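Local coordinates for TOG array regulator of axonemal microtubules protein 1 (Mus musculus, PDB 5DN7) that binds microtubules and promotes their polymerization through its TOG domains, and takes part in building cilia and setting their length, at residues L18-I23 with I68-N73; P24-A29 with V44-Q49; C168-Y173 with F206-S211; S211-G214 with N219-F222. All coordinates share one frame; numbering follows the deposited sequence.

Contact 1 (L18-I23 with I68-N73); sequences LKFEII and ISLLYN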
loop_
_atom_site.group_PDB
_atom_site.type_symbol
_atom_site.label_atom_id
_atom_site.label_comp_id
_atom_site.label_asym_id
_atom_site.label_seq_id
_atom_site.Cartn_x
_atom_site.Cartn_y
_atom_site.Cartn_z
ATOM N N LEU A 18 -7.963 -17.792 26.483
ATOM C CA LEU A 18 -7.338 -17.101 25.356
ATOM C C LEU A 18 -8.345 -16.572 24.342
ATOM O O LEU A 18 -9.012 -17.347 23.644
ATOM C CB LEU A 18 -6.359 -18.023 24.636
ATOM C CG LEU A 18 -5.035 -18.365 25.310
ATOM C CD1 LEU A 18 -4.091 -18.937 24.262
ATOM C CD2 LEU A 18 -4.418 -17.157 26.000
ATOM N N LYS A 19 -8.444 -15.249 24.258
ATOM C CA LYS A 19 -9.287 -14.591 23.262
ATOM C C LYS A 19 -8.709 -14.834 21.869
ATOM O O LYS A 19 -7.489 -14.748 21.673
ATOM C CB LYS A 19 -9.388 -13.090 23.547
ATOM C CG LYS A 19 -10.412 -12.359 22.707
ATOM C CD LYS A 19 -11.830 -12.691 23.148
ATOM C CE LYS A 19 -12.850 -11.945 22.300
ATOM N NZ LYS A 19 -14.219 -12.064 22.852
ATOM N N PHE A 20 -9.581 -15.165 20.916
ATOM C CA PHE A 20 -9.155 -15.501 19.554
ATOM C C PHE A 20 -8.107 -16.614 19.525
ATOM O O PHE A 20 -7.383 -16.752 18.533
ATOM C CB PHE A 20 -8.590 -14.264 18.844
ATOM C CG PHE A 20 -9.467 -13.052 18.949
ATOM C CD1 PHE A 20 -10.809 -13.121 18.618
ATOM C CD2 PHE A 20 -8.947 -11.840 19.390
ATOM C CE1 PHE A 20 -11.621 -12.009 18.715
ATOM C CE2 PHE A 20 -9.758 -10.717 19.496
ATOM C CZ PHE A 20 -11.095 -10.801 19.158
ATOM N N GLU A 21 -8.026 -17.390 20.610
ATOM C CA GLU A 21 -6.999 -18.432 20.789
ATOM C C GLU A 21 -5.583 -17.860 20.917
ATOM O O GLU A 21 -4.605 -18.602 20.847
ATOM C CB GLU A 21 -7.024 -19.435 19.625
ATOM C CG GLU A 21 -8.393 -19.967 19.260
ATOM C CD GLU A 21 -8.480 -21.477 19.389
ATOM O OE1 GLU A 21 -7.567 -22.082 19.992
ATOM O OE2 GLU A 21 -9.458 -22.057 18.875
ATOM N N ILE A 22 -5.472 -16.550 21.107
ATOM C CA ILE A 22 -4.167 -15.894 21.122
ATOM C C ILE A 22 -3.967 -15.017 22.357
ATOM O O ILE A 22 -2.955 -15.124 23.045
ATOM C CB ILE A 22 -3.964 -15.020 19.856
ATOM C CG1 ILE A 22 -4.415 -15.774 18.602
ATOM C CG2 ILE A 22 -2.509 -14.604 19.727
ATOM C CD1 ILE A 22 -4.695 -14.881 17.410
ATOM N N ILE A 23 -4.941 -14.157 22.636
ATOM C CA ILE A 23 -4.789 -13.127 23.654
ATOM C C ILE A 23 -5.420 -13.497 24.990
ATOM O O ILE A 23 -6.621 -13.725 25.064
ATOM C CB ILE A 23 -5.417 -11.804 23.198
ATOM C CG1 ILE A 23 -5.133 -11.550 21.716
ATOM C CG2 ILE A 23 -4.929 -10.652 24.061
ATOM C CD1 ILE A 23 -5.921 -10.389 21.159
ATOM N N ILE A 68 -7.949 -10.055 13.561
ATOM C CA ILE A 68 -7.717 -9.036 12.554
ATOM C C ILE A 68 -8.706 -7.883 12.755
ATOM O O ILE A 68 -8.337 -6.719 12.605
ATOM C CB ILE A 68 -7.824 -9.623 11.126
ATOM C CG1 ILE A 68 -6.581 -10.461 10.816
ATOM C CG2 ILE A 68 -7.960 -8.521 10.093
ATOM C CD1 ILE A 68 -6.749 -11.433 9.675
ATOM N N SER A 69 -9.939 -8.212 13.138
ATOM C CA SER A 69 -10.955 -7.200 13.440
ATOM C C SER A 69 -10.503 -6.272 14.587
ATOM O O SER A 69 -10.596 -5.033 14.512
ATOM C CB SER A 69 -12.276 -7.905 13.777
ATOM O OG SER A 69 -13.343 -6.993 13.949
ATOM N N LEU A 70 -9.976 -6.887 15.638
ATOM C CA LEU A 70 -9.385 -6.162 16.753
ATOM C C LEU A 70 -8.273 -5.206 16.296
ATOM O O LEU A 70 -8.272 -4.015 16.653
ATOM C CB LEU A 70 -8.823 -7.143 17.778
ATOM C CG LEU A 70 -8.148 -6.472 18.964
ATOM C CD1 LEU A 70 -9.193 -5.675 19.735
ATOM C CD2 LEU A 70 -7.485 -7.496 19.849
ATOM N N LEU A 71 -7.338 -5.723 15.502
ATOM C CA LEU A 71 -6.268 -4.886 14.960
ATOM C C LEU A 71 -6.837 -3.715 14.157
ATOM O O LEU A 71 -6.342 -2.593 14.240
ATOM C CB LEU A 71 -5.320 -5.714 14.092
ATOM C CG LEU A 71 -4.606 -6.840 14.850
ATOM C CD1 LEU A 71 -3.590 -7.541 13.976
ATOM C CD2 LEU A 71 -3.946 -6.332 16.119
ATOM N N TYR A 72 -7.895 -3.973 13.402
ATOM C CA TYR A 72 -8.509 -2.938 12.591
ATOM C C TYR A 72 -9.071 -1.842 13.486
ATOM O O TYR A 72 -8.971 -0.652 13.171
ATOM C CB TYR A 72 -9.606 -3.536 11.702
ATOM C CG TYR A 72 -10.239 -2.552 10.739
ATOM C CD1 TYR A 72 -9.550 -2.114 9.613
ATOM C CD2 TYR A 72 -11.537 -2.072 10.949
ATOM C CE1 TYR A 72 -10.120 -1.219 8.722
ATOM C CE2 TYR A 72 -12.123 -1.181 10.060
ATOM C CZ TYR A 72 -11.405 -0.752 8.946
ATOM O OH TYR A 72 -11.964 0.141 8.050
ATOM N N ASN A 73 -9.674 -2.209 14.589
ATOM C CA ASN A 73 -10.110 -1.221 15.526
ATOM C C ASN A 73 -8.998 -0.447 16.197
ATOM O O ASN A 73 -9.112 0.705 16.415
ATOM C CB ASN A 73 -11.126 -1.789 16.496
ATOM C CG ASN A 73 -12.420 -2.165 15.813
ATOM O OD1 ASN A 73 -12.935 -3.231 16.034
ATOM N ND2 ASN A 73 -12.935 -1.301 14.983
#
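A loop, not a helix, brings Phe20 and Ile23 to Leu70 in this mostly helical domain. Residues 18-23 lie at the edge of the TOG 2 solenoid of HEAT-type repeats, just before helix 25-32. Leu70 projects from helix 61-74, which belongs to the next predicted repeat. The loop is shaped by a type II beta turn from Leu18 to Glu21, followed by a classic beta bulge in which Ile22 and Ile23 both face Lys19. Phe20 takes a positive phi of 54° in the turn, and its side chain starts toward the helix. The contact is small and wholly apolar. Leu70 CG stands anti to the backbone N (chi1 178°), and this carries CD2 out to the loop. There CD2 meets Ile23 CD1 tip to tip at 3.5 Å. The same methyl lies 4.0 Å from Phe20 CE2, at the edge of the ring and near its plane. Leu70 CB also comes within 4.1 Å of Phe20 CE2. The ring is held from inside the loop as well, with Ile23 CD1 at its edge in the ring plane. Phe67, one turn earlier on the helix, touches both Phe20 and Ile23, while Leu32 packs on Leu70. One face of the Phe20 ring is covered by Lys19 CG, which sits 3.6 Å above the plane and over the ring centre.

Contact 2 (P24-A29 with V44-Q49); sequences PQELHA and VEELKQ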
loop_
_atom_site.group_PDB
_atom_site.type_symbol
_atom_site.label_atom_id
_atom_site.label_comp_id
_atom_site.label_asym_id
_atom_site.label_seq_id
_atom_site.Cartn_x
_atom_site.Cartn_y
_atom_site.Cartn_z
ATOM N N PRO A 24 -4.605 -13.541 26.052
ATOM C CA PRO A 24 -5.076 -13.638 27.439
ATOM C C PRO A 24 -6.081 -12.529 27.766
ATOM O O PRO A 24 -5.783 -11.372 27.452
ATOM C CB PRO A 24 -3.789 -13.470 28.249
ATOM C CG PRO A 24 -2.712 -13.956 27.332
ATOM C CD PRO A 24 -3.135 -13.544 25.964
ATOM N N GLN A 25 -7.227 -12.865 28.366
ATOM C CA GLN A 25 -8.308 -11.896 28.635
ATOM C C GLN A 25 -7.816 -10.626 29.329
ATOM O O GLN A 25 -8.360 -9.540 29.124
ATOM C CB GLN A 25 -9.410 -12.545 29.487
ATOM C CG GLN A 25 -10.168 -13.687 28.819
ATOM C CD GLN A 25 -11.018 -13.235 27.635
ATOM O OE1 GLN A 25 -10.619 -13.371 26.480
ATOM N NE2 GLN A 25 -12.203 -12.706 27.923
ATOM N N GLU A 26 -6.788 -10.705 30.160
ATOM C CA GLU A 26 -6.239 -9.495 30.772
ATOM C C GLU A 26 -5.551 -8.595 29.784
ATOM O O GLU A 26 -5.751 -7.418 29.811
ATOM C CB GLU A 26 -5.307 -9.775 31.952
ATOM C CG GLU A 26 -4.107 -10.643 31.653
ATOM C CD GLU A 26 -2.836 -9.873 31.355
ATOM O OE1 GLU A 26 -1.870 -10.508 30.917
ATOM O OE2 GLU A 26 -2.796 -8.651 31.532
ATOM N N LEU A 27 -4.732 -9.152 28.908
ATOM C CA LEU A 27 -4.168 -8.352 27.834
ATOM C C LEU A 27 -5.241 -7.787 26.909
ATOM O O LEU A 27 -5.141 -6.651 26.462
ATOM C CB LEU A 27 -3.169 -9.190 27.042
ATOM C CG LEU A 27 -2.418 -8.479 25.925
ATOM C CD1 LEU A 27 -1.859 -7.163 26.425
ATOM C CD2 LEU A 27 -1.312 -9.382 25.411
ATOM N N HIS A 28 -6.263 -8.587 26.621
ATOM C CA HIS A 28 -7.350 -8.142 25.768
ATOM C C HIS A 28 -8.022 -6.943 26.370
ATOM O O HIS A 28 -8.269 -5.930 25.681
ATOM C CB HIS A 28 -8.361 -9.263 25.562
ATOM C CG HIS A 28 -9.374 -8.978 24.480
ATOM N ND1 HIS A 28 -10.614 -9.499 24.494
ATOM C CD2 HIS A 28 -9.290 -8.194 23.330
ATOM C CE1 HIS A 28 -11.291 -9.073 23.410
ATOM N NE2 HIS A 28 -10.479 -8.275 22.699
ATOM N N ALA A 29 -8.326 -7.039 27.659
ATOM C CA ALA A 29 -8.942 -5.948 28.401
ATOM C C ALA A 29 -8.055 -4.708 28.353
ATOM O O ALA A 29 -8.547 -3.608 28.114
ATOM C CB ALA A 29 -9.212 -6.357 29.841
ATOM N N VAL A 44 -0.087 -3.454 23.371
ATOM C CA VAL A 44 0.190 -3.763 21.981
ATOM C C VAL A 44 1.560 -4.447 21.789
ATOM O O VAL A 44 1.693 -5.416 21.013
ATOM C CB VAL A 44 0.126 -2.481 21.124
ATOM C CG1 VAL A 44 0.524 -2.779 19.685
ATOM C CG2 VAL A 44 -1.257 -1.869 21.179
ATOM N N GLU A 45 2.580 -3.965 22.491
ATOM C CA GLU A 45 3.892 -4.568 22.300
ATOM C C GLU A 45 3.958 -5.961 22.941
ATOM O O GLU A 45 4.589 -6.885 22.405
ATOM C CB GLU A 45 4.982 -3.668 22.851
ATOM C CG GLU A 45 6.274 -4.385 23.064
ATOM C CD GLU A 45 7.195 -4.162 21.898
ATOM O OE1 GLU A 45 6.710 -3.611 20.884
ATOM O OE2 GLU A 45 8.382 -4.554 21.978
ATOM N N GLU A 46 3.288 -6.109 24.081
ATOM C CA GLU A 46 3.069 -7.425 24.681
ATOM C C GLU A 46 2.461 -8.387 23.650
ATOM O O GLU A 46 2.957 -9.503 23.446
ATOM C CB GLU A 46 2.154 -7.300 25.900
ATOM C CG GLU A 46 2.637 -8.014 27.150
ATOM C CD GLU A 46 1.930 -7.511 28.406
ATOM O OE1 GLU A 46 2.185 -6.355 28.817
ATOM O OE2 GLU A 46 1.106 -8.262 28.974
ATOM N N LEU A 47 1.391 -7.931 23.003
ATOM C CA LEU A 47 0.740 -8.673 21.935
ATOM C C LEU A 47 1.734 -9.094 20.863
ATOM O O LEU A 47 1.743 -10.248 20.439
ATOM C CB LEU A 47 -0.380 -7.838 21.317
ATOM C CG LEU A 47 -1.208 -8.550 20.249
ATOM C CD1 LEU A 47 -1.608 -9.932 20.737
ATOM C CD2 LEU A 47 -2.444 -7.705 19.902
ATOM N N LYS A 48 2.577 -8.162 20.431
ATOM C CA LYS A 48 3.617 -8.499 19.456
ATOM C C LYS A 48 4.500 -9.657 19.952
ATOM O O LYS A 48 4.821 -10.612 19.204
ATOM C CB LYS A 48 4.471 -7.267 19.163
ATOM C CG LYS A 48 5.260 -7.353 17.878
ATOM C CD LYS A 48 6.049 -6.082 17.642
ATOM C CE LYS A 48 7.345 -6.094 18.424
ATOM N NZ LYS A 48 8.269 -5.024 17.955
ATOM N N GLN A 49 4.869 -9.578 21.229
ATOM C CA GLN A 49 5.663 -10.636 21.835
ATOM C C GLN A 49 4.946 -11.970 21.712
ATOM O O GLN A 49 5.543 -12.960 21.287
ATOM C CB GLN A 49 5.961 -10.324 23.303
ATOM C CG GLN A 49 6.700 -9.001 23.529
ATOM C CD GLN A 49 8.052 -8.940 22.838
ATOM O OE1 GLN A 49 9.074 -9.294 23.426
ATOM N NE2 GLN A 49 8.065 -8.494 21.579
#
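Leu27 makes the apolar part of this contact, against Glu46 and Leu47. Its side chain points from helix 25-32 to helix 40-52, with CG anti to the backbone N (chi1 -176°). The two branch methyls divide the work. CD1 lies 4.0 Å from Glu46 CB, on the carbon part of the glutamate. CD2 reaches the backbone beside it, 3.9 Å from Leu47 N, and is 4.5 Å from Leu47 CB. Leu27 and Glu46 run past each other in opposite directions, so CD1 also comes near the carboxylate, 4.1 Å from Glu46 OE2. Ala43 and Leu50 of helix 40-52 also touch Leu27. An alanine here would lack both methyls and would probably open a gap against Glu46 CB and Leu47.

The charged part lies toward the surface. Glu26 OE1 and Glu46 OE2 are 4.2 Å apart, a like-charge approach with no bond between them. Arg30 probably makes this tolerable: its NH1 forms a salt bridge with Glu26 OE2 and its NH2 another with Glu46 OE1. One guanidinium group thus joins the two acids and probably offsets their repulsion.

No hydrogen bond crosses. The short segment axes approach to 10.3 Å at 141°, so the helices run roughly antiparallel. Paired in this way inside one predicted repeat, they form the helical hairpin of a HEAT repeat, here at the N-terminal end of TOG 2.

Contact 3 (C168-Y173 with F206-S211); sequences CSLLTY and FAVLAS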
loop_
_atom_site.group_PDB
_atom_site.type_symbol
_atom_site.label_atom_id
_atom_site.label_comp_id
_atom_site.label_asym_id
_atom_site.label_seq_id
_atom_site.Cartn_x
_atom_site.Cartn_y
_atom_site.Cartn_z
ATOM N N CYS A 168 6.312 1.695 -6.389
ATOM C CA CYS A 168 7.133 0.758 -5.660
ATOM C C CYS A 168 7.022 -0.666 -6.257
ATOM O O CYS A 168 8.030 -1.354 -6.517
ATOM C CB CYS A 168 6.715 0.797 -4.195
ATOM S SG CYS A 168 7.571 -0.366 -3.130
ATOM N N SER A 169 5.780 -1.075 -6.480
ATOM C CA SER A 169 5.456 -2.349 -7.100
ATOM C C SER A 169 6.135 -2.529 -8.471
ATOM O O SER A 169 6.751 -3.562 -8.740
ATOM C CB SER A 169 3.929 -2.464 -7.244
ATOM O OG SER A 169 3.517 -3.808 -7.327
ATOM N N LEU A 170 6.034 -1.515 -9.320
ATOM C CA LEU A 170 6.544 -1.605 -10.672
ATOM C C LEU A 170 8.073 -1.568 -10.687
ATOM O O LEU A 170 8.690 -2.013 -11.649
ATOM C CB LEU A 170 6.004 -0.468 -11.532
ATOM C CG LEU A 170 4.532 -0.518 -11.931
ATOM C CD1 LEU A 170 4.001 0.913 -12.129
ATOM C CD2 LEU A 170 4.393 -1.355 -13.214
ATOM N N LEU A 171 8.670 -1.024 -9.631
ATOM C CA LEU A 171 10.125 -1.053 -9.511
ATOM C C LEU A 171 10.638 -2.327 -8.804
ATOM O O LEU A 171 11.831 -2.587 -8.784
ATOM C CB LEU A 171 10.632 0.193 -8.755
ATOM C CG LEU A 171 10.550 1.581 -9.399
ATOM C CD1 LEU A 171 10.881 2.683 -8.393
ATOM C CD2 LEU A 171 11.489 1.661 -10.591
ATOM N N THR A 172 9.747 -3.094 -8.196
ATOM C CA THR A 172 10.164 -4.295 -7.484
ATOM C C THR A 172 9.987 -5.584 -8.326
ATOM O O THR A 172 10.720 -6.559 -8.149
ATOM C CB THR A 172 9.377 -4.429 -6.165
ATOM O OG1 THR A 172 9.598 -3.254 -5.386
ATOM C CG2 THR A 172 9.788 -5.666 -5.373
ATOM N N TYR A 173 9.029 -5.558 -9.247
ATOM C CA TYR A 173 8.617 -6.734 -9.999
ATOM C C TYR A 173 8.802 -6.521 -11.493
ATOM O O TYR A 173 8.639 -5.406 -11.978
ATOM C CB TYR A 173 7.158 -7.076 -9.674
ATOM C CG TYR A 173 7.002 -7.550 -8.256
ATOM C CD1 TYR A 173 7.330 -8.851 -7.918
ATOM C CD2 TYR A 173 6.570 -6.691 -7.238
ATOM C CE1 TYR A 173 7.217 -9.304 -6.622
ATOM C CE2 TYR A 173 6.469 -7.135 -5.921
ATOM C CZ TYR A 173 6.792 -8.454 -5.629
ATOM O OH TYR A 173 6.698 -8.953 -4.347
ATOM N N PHE A 206 3.846 7.184 -14.471
ATOM C CA PHE A 206 3.796 7.055 -15.924
ATOM C C PHE A 206 5.203 6.923 -16.531
ATOM O O PHE A 206 5.374 6.204 -17.512
ATOM C CB PHE A 206 3.008 8.217 -16.548
ATOM C CG PHE A 206 1.551 7.840 -16.877
ATOM C CD1 PHE A 206 0.671 7.465 -15.869
ATOM C CD2 PHE A 206 1.099 7.801 -18.191
ATOM C CE1 PHE A 206 -0.649 7.076 -16.162
ATOM C CE2 PHE A 206 -0.215 7.395 -18.497
ATOM C CZ PHE A 206 -1.085 7.047 -17.478
ATOM N N ALA A 207 6.206 7.579 -15.945
ATOM C CA ALA A 207 7.582 7.375 -16.399
ATOM C C ALA A 207 7.983 5.909 -16.233
ATOM O O ALA A 207 8.566 5.293 -17.157
ATOM C CB ALA A 207 8.559 8.289 -15.638
ATOM N N VAL A 208 7.657 5.337 -15.071
ATOM C CA VAL A 208 7.971 3.921 -14.860
ATOM C C VAL A 208 7.181 2.972 -15.788
ATOM O O VAL A 208 7.708 1.946 -16.255
ATOM C CB VAL A 208 7.728 3.495 -13.403
ATOM C CG1 VAL A 208 8.145 2.041 -13.213
ATOM C CG2 VAL A 208 8.526 4.385 -12.467
ATOM N N LEU A 209 5.924 3.293 -16.052
ATOM C CA LEU A 209 5.163 2.509 -17.024
ATOM C C LEU A 209 5.810 2.580 -18.405
ATOM O O LEU A 209 5.963 1.566 -19.051
ATOM C CB LEU A 209 3.713 2.974 -17.106
ATOM C CG LEU A 209 2.881 2.684 -15.863
ATOM C CD1 LEU A 209 1.554 3.378 -15.987
ATOM C CD2 LEU A 209 2.692 1.172 -15.705
ATOM N N ALA A 210 6.180 3.780 -18.854
ATOM C CA ALA A 210 6.835 3.929 -20.156
ATOM C C ALA A 210 8.092 3.074 -20.222
ATOM O O ALA A 210 8.325 2.371 -21.205
ATOM C CB ALA A 210 7.181 5.379 -20.432
ATOM N N SER A 211 8.892 3.131 -19.162
ATOM C CA SER A 211 10.110 2.330 -19.103
ATOM C C SER A 211 9.829 0.824 -19.123
ATOM O O SER A 211 10.603 0.043 -19.698
ATOM C CB SER A 211 10.912 2.712 -17.853
ATOM O OG SER A 211 11.885 1.739 -17.540
#
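Leu170 puts two parts of its side chain to use against Val208 and Leu209 of helix 196-213. Its CB lies 3.7 Å from Val208 CG1, and its branched end goes on to Leu209. Leu170 CG stands anti to its carbonyl carbon (chi1 -72°), which directs both methyls to that residue. CD1 is 3.8 Å from Leu209 CD2, and CD2 is 3.9 Å from the same methyl. Leu209 has nearly the same first torsion, and its CB starts off to one side of the facing helix. Its end comes nearer, bringing CD2 to face both methyls of Leu170. Val208 CB points toward the facing segment. Its CG1 is anti to the backbone N (chi1 -177°) and serves Leu171 too, with Leu171 CD2 at 4.3 Å. Leu180 of helix 180-187 touches both Leu170 and Leu209.

The short segments run nearly parallel, 26° apart, as expected for equivalent helices of successive repeats in a HEAT solenoid. The predicted repeats here are HEAT 7 and HEAT 8. No hydrogen bond or salt bridge crosses between residues 168-173 and 206-211. These two segments are therefore joined by the fit of largely buried aliphatic groups.

Contact 4 (S211-G214 with N219-F222); sequences SSMG and NVLF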
loop_
_atom_site.group_PDB
_atom_site.type_symbol
_atom_site.label_atom_id
_atom_site.label_comp_id
_atom_site.label_asym_id
_atom_site.label_seq_id
_atom_site.Cartn_x
_atom_site.Cartn_y
_atom_site.Cartn_z
ATOM N N SER A 211 8.892 3.131 -19.162
ATOM C CA SER A 211 10.110 2.330 -19.103
ATOM C C SER A 211 9.829 0.824 -19.123
ATOM O O SER A 211 10.603 0.043 -19.698
ATOM C CB SER A 211 10.912 2.712 -17.853
ATOM O OG SER A 211 11.885 1.739 -17.540
ATOM N N SER A 212 8.729 0.408 -18.512
ATOM C CA SER A 212 8.448 -1.017 -18.388
ATOM C C SER A 212 7.802 -1.606 -19.627
ATOM O O SER A 212 7.953 -2.791 -19.898
ATOM C CB SER A 212 7.564 -1.279 -17.180
ATOM O OG SER A 212 8.255 -0.860 -16.017
ATOM N N MET A 213 7.064 -0.777 -20.359
ATOM C CA MET A 213 6.471 -1.190 -21.624
ATOM C C MET A 213 7.507 -1.279 -22.735
ATOM O O MET A 213 7.307 -1.992 -23.721
ATOM C CB MET A 213 5.376 -0.212 -22.047
ATOM C CG MET A 213 4.141 -0.245 -21.183
ATOM S SD MET A 213 3.158 1.233 -21.457
ATOM C CE MET A 213 1.683 0.854 -20.513
ATOM N N GLY A 214 8.602 -0.535 -22.581
ATOM C CA GLY A 214 9.567 -0.361 -23.654
ATOM C C GLY A 214 9.020 0.657 -24.643
ATOM O O GLY A 214 7.808 0.717 -24.860
ATOM N N ASN A 219 2.246 4.176 -26.883
ATOM C CA ASN A 219 1.053 4.530 -27.577
ATOM C C ASN A 219 -0.136 4.351 -26.643
ATOM O O ASN A 219 -1.030 5.113 -26.657
ATOM C CB ASN A 219 0.921 3.633 -28.803
ATOM C CG ASN A 219 1.943 3.964 -29.879
ATOM O OD1 ASN A 219 2.461 5.066 -29.934
ATOM N ND2 ASN A 219 2.244 3.013 -30.727
ATOM N N VAL A 220 -0.103 3.321 -25.846
ATOM C CA VAL A 220 -1.154 2.947 -24.926
ATOM C C VAL A 220 -1.214 3.940 -23.772
ATOM O O VAL A 220 -2.292 4.190 -23.231
ATOM C CB VAL A 220 -0.952 1.501 -24.396
ATOM C CG1 VAL A 220 0.349 1.380 -23.666
ATOM C CG2 VAL A 220 -2.085 1.111 -23.483
ATOM N N LEU A 221 -0.064 4.531 -23.431
ATOM C CA LEU A 221 0.000 5.553 -22.394
ATOM C C LEU A 221 -0.682 6.814 -22.864
ATOM O O LEU A 221 -1.367 7.505 -22.086
ATOM C CB LEU A 221 1.446 5.877 -22.004
ATOM C CG LEU A 221 2.170 4.867 -21.127
ATOM C CD1 LEU A 221 3.551 5.375 -20.798
ATOM C CD2 LEU A 221 1.378 4.622 -19.861
ATOM N N PHE A 222 -0.489 7.128 -24.143
ATOM C CA PHE A 222 -1.190 8.298 -24.678
ATOM C C PHE A 222 -2.709 8.062 -24.824
ATOM O O PHE A 222 -3.511 8.994 -24.664
ATOM C CB PHE A 222 -0.566 8.713 -26.003
ATOM C CG PHE A 222 0.892 9.081 -25.884
ATOM C CD1 PHE A 222 1.372 9.679 -24.730
ATOM C CD2 PHE A 222 1.787 8.794 -26.905
ATOM C CE1 PHE A 222 2.716 10.016 -24.607
ATOM C CE2 PHE A 222 3.136 9.127 -26.786
ATOM C CZ PHE A 222 3.594 9.738 -25.632
#
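Met213 reaches from the last turn of helix 196-213 across to Val220 and Leu221 of helix 219-226, laying SD and CE against both. Its side chain crosses each of them at a slant. The methionine is extended beyond CG, so the sulfur and the end methyl lie far from the backbone. CE meets Val220 CG1 at 3.5 Å, which is tight for two carbons. SD comes almost as near to that same methyl, at 3.6 Å. Val220 presents CG1 from between its own backbone N and carbonyl carbon (chi1 60°), a crowded position that turns the methyl to the methionine. Leu221 meets the same two atoms with a different part of its chain. SD lies 3.8 Å from Leu221 CG, and CE lies 3.8 Å from Leu221 CD2.

The two helices follow each other directly in the alpha-solenoid of the TOG domain, and a short non-helical connection lets the chain double back. Gly214, just past the end of the first helix, has positive phi (78°), which by itself favours glycine. A serine in place of Met213 would end near the backbone, and Val220 CG1 and Leu221 CG would probably lose their partner, with a gap between the helices. Other neighbours complete the site. Leu180 and Ser184 of helix 180-187 touch Met213, and Pro181 touches Val220. Leu221 also packs back on Phe206, Leu209 and Ala210 of the first helix.

How the contacts relate
The contacts form two pairs on opposite sides of the chain's centre. Contacts 1 and 2 have centres about 9 Å apart and touch, with Lys19 and Ile23 packed on His28. Contact 2 is nested inside the chain loop that contact 1 closes. Contacts 3 and 4 come later in the chain, and contact 4 begins at Ser211, where contact 3 ends. Their centres are about 11 Å apart. They share helix 196-213, and Leu221 touches residues of both. Contacts 2 and 4 are about 50 Å apart between centres. The four contacts join neighbouring elements of the TOG 2 solenoid. TOG regions mediate interaction with microtubules.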